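Local atomic coordinates of putative peptidyl-arginine deiminase family protein (Campylobacter jejuni subsp. jejuni serotype O:2, PDB entry 6B10), a protein that probably hydrolyses agmatine to N-carbamoylputrescine and ammonia in polyamine biosynthesis, as an agmatine deiminase of the peptidyl-arginine deiminase family. Residues Lys45-Val50 with Cys323-Arg328; Leu58-Lys63 with Ser126-Glu131. One frame throughout, in Å; residues are numbered along the deposited sequence.

Contact 1 (Lys45-Val50 with Cys323-Arg328)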
loop_
_atom_site.group_PDB
_atom_site.type_symbol
_atom_site.label_atom_id
_atom_site.label_comp_id
_atom_site.label_asym_id
_atom_site.label_seq_id
_atom_site.Cartn_x
_atom_site.Cartn_y
_atom_site.Cartn_z
ATOM N N LYS A 45 -16.367 4.445 5.071
ATOM C CA LYS A 45 -17.524 4.634 4.203
ATOM C C LYS A 45 -17.221 5.636 3.097
ATOM O O LYS A 45 -17.592 5.429 1.942
ATOM C CB LYS A 45 -18.736 5.096 5.016
ATOM C CG LYS A 45 -20.020 5.210 4.208
ATOM N N GLU A 46 -16.549 6.722 3.459
ATOM C CA GLU A 46 -16.173 7.745 2.494
ATOM C C GLU A 46 -15.177 7.173 1.490
ATOM O O GLU A 46 -15.340 7.334 0.281
ATOM C CB GLU A 46 -15.565 8.955 3.208
ATOM C CG GLU A 46 -15.513 10.214 2.355
ATOM C CD GLU A 46 -16.877 10.614 1.820
ATOM O OE1 GLU A 46 -17.855 10.594 2.603
ATOM O OE2 GLU A 46 -16.974 10.938 0.616
ATOM N N PHE A 47 -14.166 6.490 2.012
ATOM C CA PHE A 47 -13.105 5.888 1.204
ATOM C C PHE A 47 -13.692 4.859 0.237
ATOM O O PHE A 47 -13.395 4.877 -0.963
ATOM C CB PHE A 47 -12.052 5.262 2.138
ATOM C CG PHE A 47 -10.829 4.703 1.445
ATOM C CD1 PHE A 47 -10.338 5.241 0.255
ATOM C CD2 PHE A 47 -10.133 3.653 2.026
ATOM C CE1 PHE A 47 -9.207 4.714 -0.351
ATOM C CE2 PHE A 47 -8.996 3.127 1.429
ATOM C CZ PHE A 47 -8.536 3.657 0.235
ATOM N N VAL A 48 -14.560 3.998 0.764
ATOM C CA VAL A 48 -15.233 2.972 -0.030
ATOM C C VAL A 48 -16.113 3.600 -1.106
ATOM O O VAL A 48 -16.050 3.194 -2.272
ATOM C CB VAL A 48 -16.090 2.038 0.854
ATOM C CG1 VAL A 48 -16.915 1.085 -0.001
ATOM C CG2 VAL A 48 -15.205 1.237 1.800
ATOM N N LYS A 49 -16.924 4.585 -0.721
ATOM C CA LYS A 49 -17.789 5.276 -1.685
ATOM C C LYS A 49 -16.987 5.842 -2.862
ATOM O O LYS A 49 -17.384 5.695 -4.018
ATOM C CB LYS A 49 -18.593 6.404 -1.015
ATOM C CG LYS A 49 -19.887 5.945 -0.357
ATOM C CD LYS A 49 -20.717 7.114 0.159
ATOM N N VAL A 50 -15.865 6.492 -2.557
ATOM C CA VAL A 50 -14.996 7.069 -3.585
ATOM C C VAL A 50 -14.486 5.994 -4.548
ATOM O O VAL A 50 -14.648 6.115 -5.766
ATOM C CB VAL A 50 -13.811 7.829 -2.950
ATOM C CG1 VAL A 50 -12.742 8.155 -3.982
ATOM C CG2 VAL A 50 -14.306 9.116 -2.299
ATOM N N CYS A 323 -2.057 1.626 3.505
ATOM C CA CYS A 323 -1.913 0.572 4.520
ATOM C C CYS A 323 -3.203 -0.211 4.761
ATOM O O CYS A 323 -3.164 -1.380 5.128
ATOM C CB CYS A 323 -1.454 1.172 5.861
ATOM S SG CYS A 323 0.151 2.002 5.832
ATOM N N SER A 324 -4.343 0.439 4.564
ATOM C CA SER A 324 -5.644 -0.171 4.839
ATOM C C SER A 324 -6.251 -0.961 3.674
ATOM O O SER A 324 -7.399 -1.395 3.766
ATOM C CB SER A 324 -6.638 0.918 5.218
ATOM O OG SER A 324 -7.137 1.529 4.049
ATOM N N CYS A 325 -5.523 -1.140 2.577
ATOM C CA CYS A 325 -6.101 -1.820 1.431
ATOM C C CYS A 325 -5.087 -2.648 0.668
ATOM O O CYS A 325 -3.877 -2.525 0.869
ATOM C CB CYS A 325 -6.787 -0.813 0.508
ATOM S SG CYS A 325 -5.702 0.417 -0.267
ATOM N N GLN A 326 -5.595 -3.534 -0.177
ATOM C CA GLN A 326 -4.747 -4.328 -1.049
ATOM C C GLN A 326 -5.400 -4.417 -2.424
ATOM O O GLN A 326 -6.623 -4.480 -2.546
ATOM C CB GLN A 326 -4.514 -5.715 -0.451
ATOM C CG GLN A 326 -3.593 -6.624 -1.258
ATOM C CD GLN A 326 -2.207 -6.036 -1.477
ATOM O OE1 GLN A 326 -2.027 -5.129 -2.296
ATOM N NE2 GLN A 326 -1.220 -6.553 -0.754
ATOM N N ASN A 327 -4.572 -4.406 -3.455
ATOM C CA ASN A 327 -5.056 -4.439 -4.822
ATOM C C ASN A 327 -5.034 -5.868 -5.335
ATOM O O ASN A 327 -4.110 -6.620 -5.042
ATOM C CB ASN A 327 -4.182 -3.538 -5.710
ATOM C CG ASN A 327 -3.945 -2.176 -5.090
ATOM O OD1 ASN A 327 -3.026 -1.997 -4.286
ATOM N ND2 ASN A 327 -4.790 -1.214 -5.437
ATOM N N ARG A 328 -6.062 -6.237 -6.088
ATOM C CA ARG A 328 -6.103 -7.523 -6.777
ATOM C C ARG A 328 -6.284 -7.198 -8.247
ATOM O O ARG A 328 -7.268 -6.570 -8.637
ATOM C CB ARG A 328 -7.245 -8.397 -6.250
ATOM C CG ARG A 328 -7.444 -9.693 -7.028
ATOM C CD ARG A 328 -8.389 -10.649 -6.313
ATOM N NE ARG A 328 -8.892 -11.678 -7.228
ATOM C CZ ARG A 328 -8.285 -12.835 -7.496
ATOM N NH1 ARG A 328 -7.128 -13.157 -6.923
ATOM N NH2 ARG A 328 -8.842 -13.682 -8.354
#

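Contact 2 (Leu58-Lys63 with Ser126-Glu131)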
loop_
_atom_site.group_PDB
_atom_site.type_symbol
_atom_site.label_atom_id
_atom_site.label_comp_id
_atom_site.label_asym_id
_atom_site.label_seq_id
_atom_site.Cartn_x
_atom_site.Cartn_y
_atom_site.Cartn_z
ATOM N N LEU A 58 -14.025 -5.072 -2.222
ATOM C CA LEU A 58 -14.332 -6.224 -1.382
ATOM C C LEU A 58 -14.015 -5.888 0.070
ATOM O O LEU A 58 -12.886 -5.523 0.392
ATOM C CB LEU A 58 -13.514 -7.442 -1.819
ATOM C CG LEU A 58 -13.734 -8.729 -1.011
ATOM C CD1 LEU A 58 -15.189 -9.167 -1.061
ATOM C CD2 LEU A 58 -12.838 -9.847 -1.516
ATOM N N LEU A 59 -15.012 -6.015 0.941
ATOM C CA LEU A 59 -14.847 -5.741 2.365
ATOM C C LEU A 59 -14.880 -7.038 3.155
ATOM O O LEU A 59 -15.806 -7.829 3.009
ATOM C CB LEU A 59 -15.960 -4.823 2.858
ATOM C CG LEU A 59 -16.132 -3.487 2.138
ATOM C CD1 LEU A 59 -17.363 -2.770 2.669
ATOM C CD2 LEU A 59 -14.893 -2.617 2.292
ATOM N N ILE A 60 -13.866 -7.240 3.992
ATOM C CA ILE A 60 -13.710 -8.450 4.786
ATOM C C ILE A 60 -14.005 -8.116 6.246
ATOM O O ILE A 60 -13.445 -7.169 6.784
ATOM C CB ILE A 60 -12.271 -8.996 4.672
ATOM C CG1 ILE A 60 -11.906 -9.240 3.202
ATOM C CG2 ILE A 60 -12.108 -10.284 5.469
ATOM C CD1 ILE A 60 -10.422 -9.429 2.953
ATOM N N ALA A 61 -14.891 -8.890 6.876
ATOM C CA ALA A 61 -15.258 -8.679 8.280
ATOM C C ALA A 61 -15.879 -9.938 8.899
ATOM O O ALA A 61 -16.438 -10.769 8.181
ATOM C CB ALA A 61 -16.226 -7.515 8.401
ATOM N N PRO A 62 -15.784 -10.083 10.237
ATOM C CA PRO A 62 -16.294 -11.279 10.924
ATOM C C PRO A 62 -17.810 -11.486 10.849
ATOM O O PRO A 62 -18.260 -12.625 10.745
ATOM C CB PRO A 62 -15.878 -11.057 12.383
ATOM C CG PRO A 62 -14.788 -10.054 12.338
ATOM C CD PRO A 62 -15.093 -9.174 11.169
ATOM N N LYS A 63 -18.582 -10.402 10.905
ATOM C CA LYS A 63 -20.039 -10.494 11.006
ATOM C C LYS A 63 -20.764 -9.783 9.874
ATOM O O LYS A 63 -20.260 -8.815 9.307
ATOM C CB LYS A 63 -20.499 -9.911 12.339
ATOM C CG LYS A 63 -19.950 -10.659 13.539
ATOM C CD LYS A 63 -20.558 -10.166 14.838
ATOM C CE LYS A 63 -20.589 -11.279 15.870
ATOM N NZ LYS A 63 -20.898 -10.770 17.232
ATOM N N SER A 126 -6.062 -17.670 3.130
ATOM C CA SER A 126 -6.432 -19.028 2.723
ATOM C C SER A 126 -7.934 -19.135 2.520
ATOM O O SER A 126 -8.386 -19.622 1.482
ATOM C CB SER A 126 -5.972 -20.061 3.751
ATOM O OG SER A 126 -4.560 -20.160 3.760
ATOM N N LYS A 127 -8.694 -18.663 3.509
ATOM C CA LYS A 127 -10.157 -18.670 3.427
ATOM C C LYS A 127 -10.578 -17.965 2.149
ATOM O O LYS A 127 -11.343 -18.500 1.357
ATOM C CB LYS A 127 -10.859 -17.962 4.606
ATOM C CG LYS A 127 -10.102 -17.768 5.915
ATOM C CD LYS A 127 -10.031 -19.017 6.774
ATOM C CE LYS A 127 -9.993 -18.632 8.247
ATOM N NZ LYS A 127 -9.832 -19.803 9.147
ATOM N N LEU A 128 -10.064 -16.752 1.970
ATOM C CA LEU A 128 -10.456 -15.888 0.865
ATOM C C LEU A 128 -10.231 -16.560 -0.479
ATOM O O LEU A 128 -11.106 -16.547 -1.344
ATOM C CB LEU A 128 -9.668 -14.575 0.926
ATOM C CG LEU A 128 -9.954 -13.528 -0.156
ATOM C CD1 LEU A 128 -11.391 -13.039 -0.077
ATOM C CD2 LEU A 128 -8.985 -12.358 -0.038
ATOM N N PHE A 129 -9.048 -17.144 -0.640
ATOM C CA PHE A 129 -8.658 -17.748 -1.908
ATOM C C PHE A 129 -9.310 -19.112 -2.120
ATOM O O PHE A 129 -9.666 -19.462 -3.247
ATOM C CB PHE A 129 -7.126 -17.830 -2.019
ATOM C CG PHE A 129 -6.508 -16.601 -2.625
ATOM C CD1 PHE A 129 -6.415 -15.425 -1.898
ATOM C CD2 PHE A 129 -6.059 -16.609 -3.934
ATOM C CE1 PHE A 129 -5.865 -14.283 -2.462
ATOM C CE2 PHE A 129 -5.508 -15.476 -4.503
ATOM C CZ PHE A 129 -5.414 -14.310 -3.766
ATOM N N LYS A 130 -9.475 -19.868 -1.038
ATOM C CA LYS A 130 -10.164 -21.157 -1.103
ATOM C C LYS A 130 -11.657 -20.981 -1.403
ATOM O O LYS A 130 -12.197 -21.643 -2.292
ATOM C CB LYS A 130 -9.971 -21.939 0.203
ATOM C CG LYS A 130 -10.624 -23.314 0.210
ATOM C CD LYS A 130 -10.197 -24.137 1.417
ATOM C CE LYS A 130 -11.113 -25.335 1.644
ATOM N NZ LYS A 130 -12.400 -24.960 2.300
ATOM N N GLU A 131 -12.306 -20.070 -0.681
ATOM C CA GLU A 131 -13.763 -19.933 -0.725
ATOM C C GLU A 131 -14.266 -19.001 -1.819
ATOM O O GLU A 131 -15.113 -19.392 -2.620
ATOM C CB GLU A 131 -14.288 -19.443 0.621
ATOM C CG GLU A 131 -13.896 -20.316 1.800
ATOM C CD GLU A 131 -14.343 -19.725 3.118
ATOM O OE1 GLU A 131 -15.318 -18.945 3.109
ATOM O OE2 GLU A 131 -13.722 -20.035 4.158
#

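Contact 1 (Lys45-Val50 with Cys323-Arg328)
Phe-47 presents the rim of its ring, not a face, to Ser-324 and Cys-325. Its CB is directed at the opposing segment, and CG lies anti to the backbone N (chi1 -175°), which carries the phenyl group out from helix 37-52 across a backbone gap of 10.3 Å between Phe-47 CA and Ser-324 CA. The ring edge then meets two small side chains lying near the ring plane. Phe-47 CE2 comes within 3.6 Å of Ser-324 OG, while Phe-47 CZ approaches Cys-325 SG at 4.3 Å, an apolar contact at the far corner of the ring. No polar bond joins the segments.

The residue types fit this geometry. A long, flat hydrocarbon can span the distance from the helix to Ser-324 and Cys-325, which are small enough to admit its edge. Although Ser-324 OG lies beside the aromatic rim, it is not left without a polar partner: it is hydrogen-bonded to Leu-321 O, three residues earlier. Leu-24 and Val-274 add apolar packing around Phe-47.

Beyond the touching residues, in strand 326-329, the Gln-326 side chain turns to the backbone N-H of the following residue: Asn-327 N lies 2.9 Å from Gln-326 OE1 and approaches one lone pair within the plane of the amide, with a somewhat bent N-H...O angle of 147°. Asn-327 is itself held at both amide atoms, by Arg-89 and Gln-19, so the buried polar group is well satisfied.

The 86 Å² interface is thus a buried helix-to-sheet packing, in which an aromatic side chain from helix 37-52 reaches across strand 19-25 to residues 324-325 next to the edge strand 326-329, consistent with the alpha/beta-propeller (pentein) fold of guanidine-modifying enzymes, in which helices cover the outside of small sheets.

Contact 2 (Leu58-Lys63 with Ser126-Glu131)
Leu-58 opens the contact by sending its branched end against Leu-128 of helix 120-133. Each leucine points its CB at the other segment. With CG anti to the backbone N (chi1 180° and -179°), both side chains extend away from their backbones, and they pass alongside each other running in opposite directions. Leu-58 CD2 and Leu-128 CD1 touch at 3.8 Å, ordinary methyl-to-methyl packing. Leu-58 also rests on Lys-132 and Phe-133, farther along the same helix, and on Tyr-21 of the neighbouring strand.

At Leu-59 the strand turns its side chain to the other face of the sheet, where Leu-24 and Phe-70 receive it. A leucine suits this place because a strand buried on both faces needs apolar groups on each.

Ile-60 brings the chain back to the helix side. Its CG1 arm is extended (chi2 165°), carrying the terminal methyl toward the second branch of the same leucine: Ile-60 CD1 lies 4.4 Å from Leu-128 CD2, a looser touch than the first. Leu-128 therefore divides its two methyls between two strand residues. A beta-branched residue such as Ile-60 is well suited to a strand, while the forked leucine can serve two neighbours at once. Phe-79 and Met-23, from the flanking strands, also pack on Leu-128.

Past Ala-61 the strand gives way at Pro-62, which has no backbone N-H to offer, and Lys-63 N is hydrogen-bonded to Asp-66.

Some 97 Å² is buried in this wholly apolar interface. Within these segments one leucine of the helix lies over alternate residues of a strand flanked on both sides by parallel neighbours, 76-80 and 19-25, and Phe-133 extends the same packing. This is standard helix-on-sheet packing, attaching helix 120-133 to strand 56-61 within the pentein fold.

From the N terminus, strand 19-25 leads to helix 37-52, which supplies the first half of contact 1, and then to strand 56-61, the first half of contact 2. Contact 2 closes when helix 120-133 returns to that strand; contact 1 closes only near the C terminus, when the chain reaches 323-328. Contact 2 is therefore nested inside the loop of contact 1, their centres about 15 Å apart. Both address one mixed sheet, and they meet at two points: Val-48 CG2 packs on Leu-59 CD2 at 3.9 Å, and Arg-328 NH1 on Phe-129 CE2 at 3.7 Å. Together they join helices 37-52 and 120-133 to the sheet that holds strands 56-61 and 326-329.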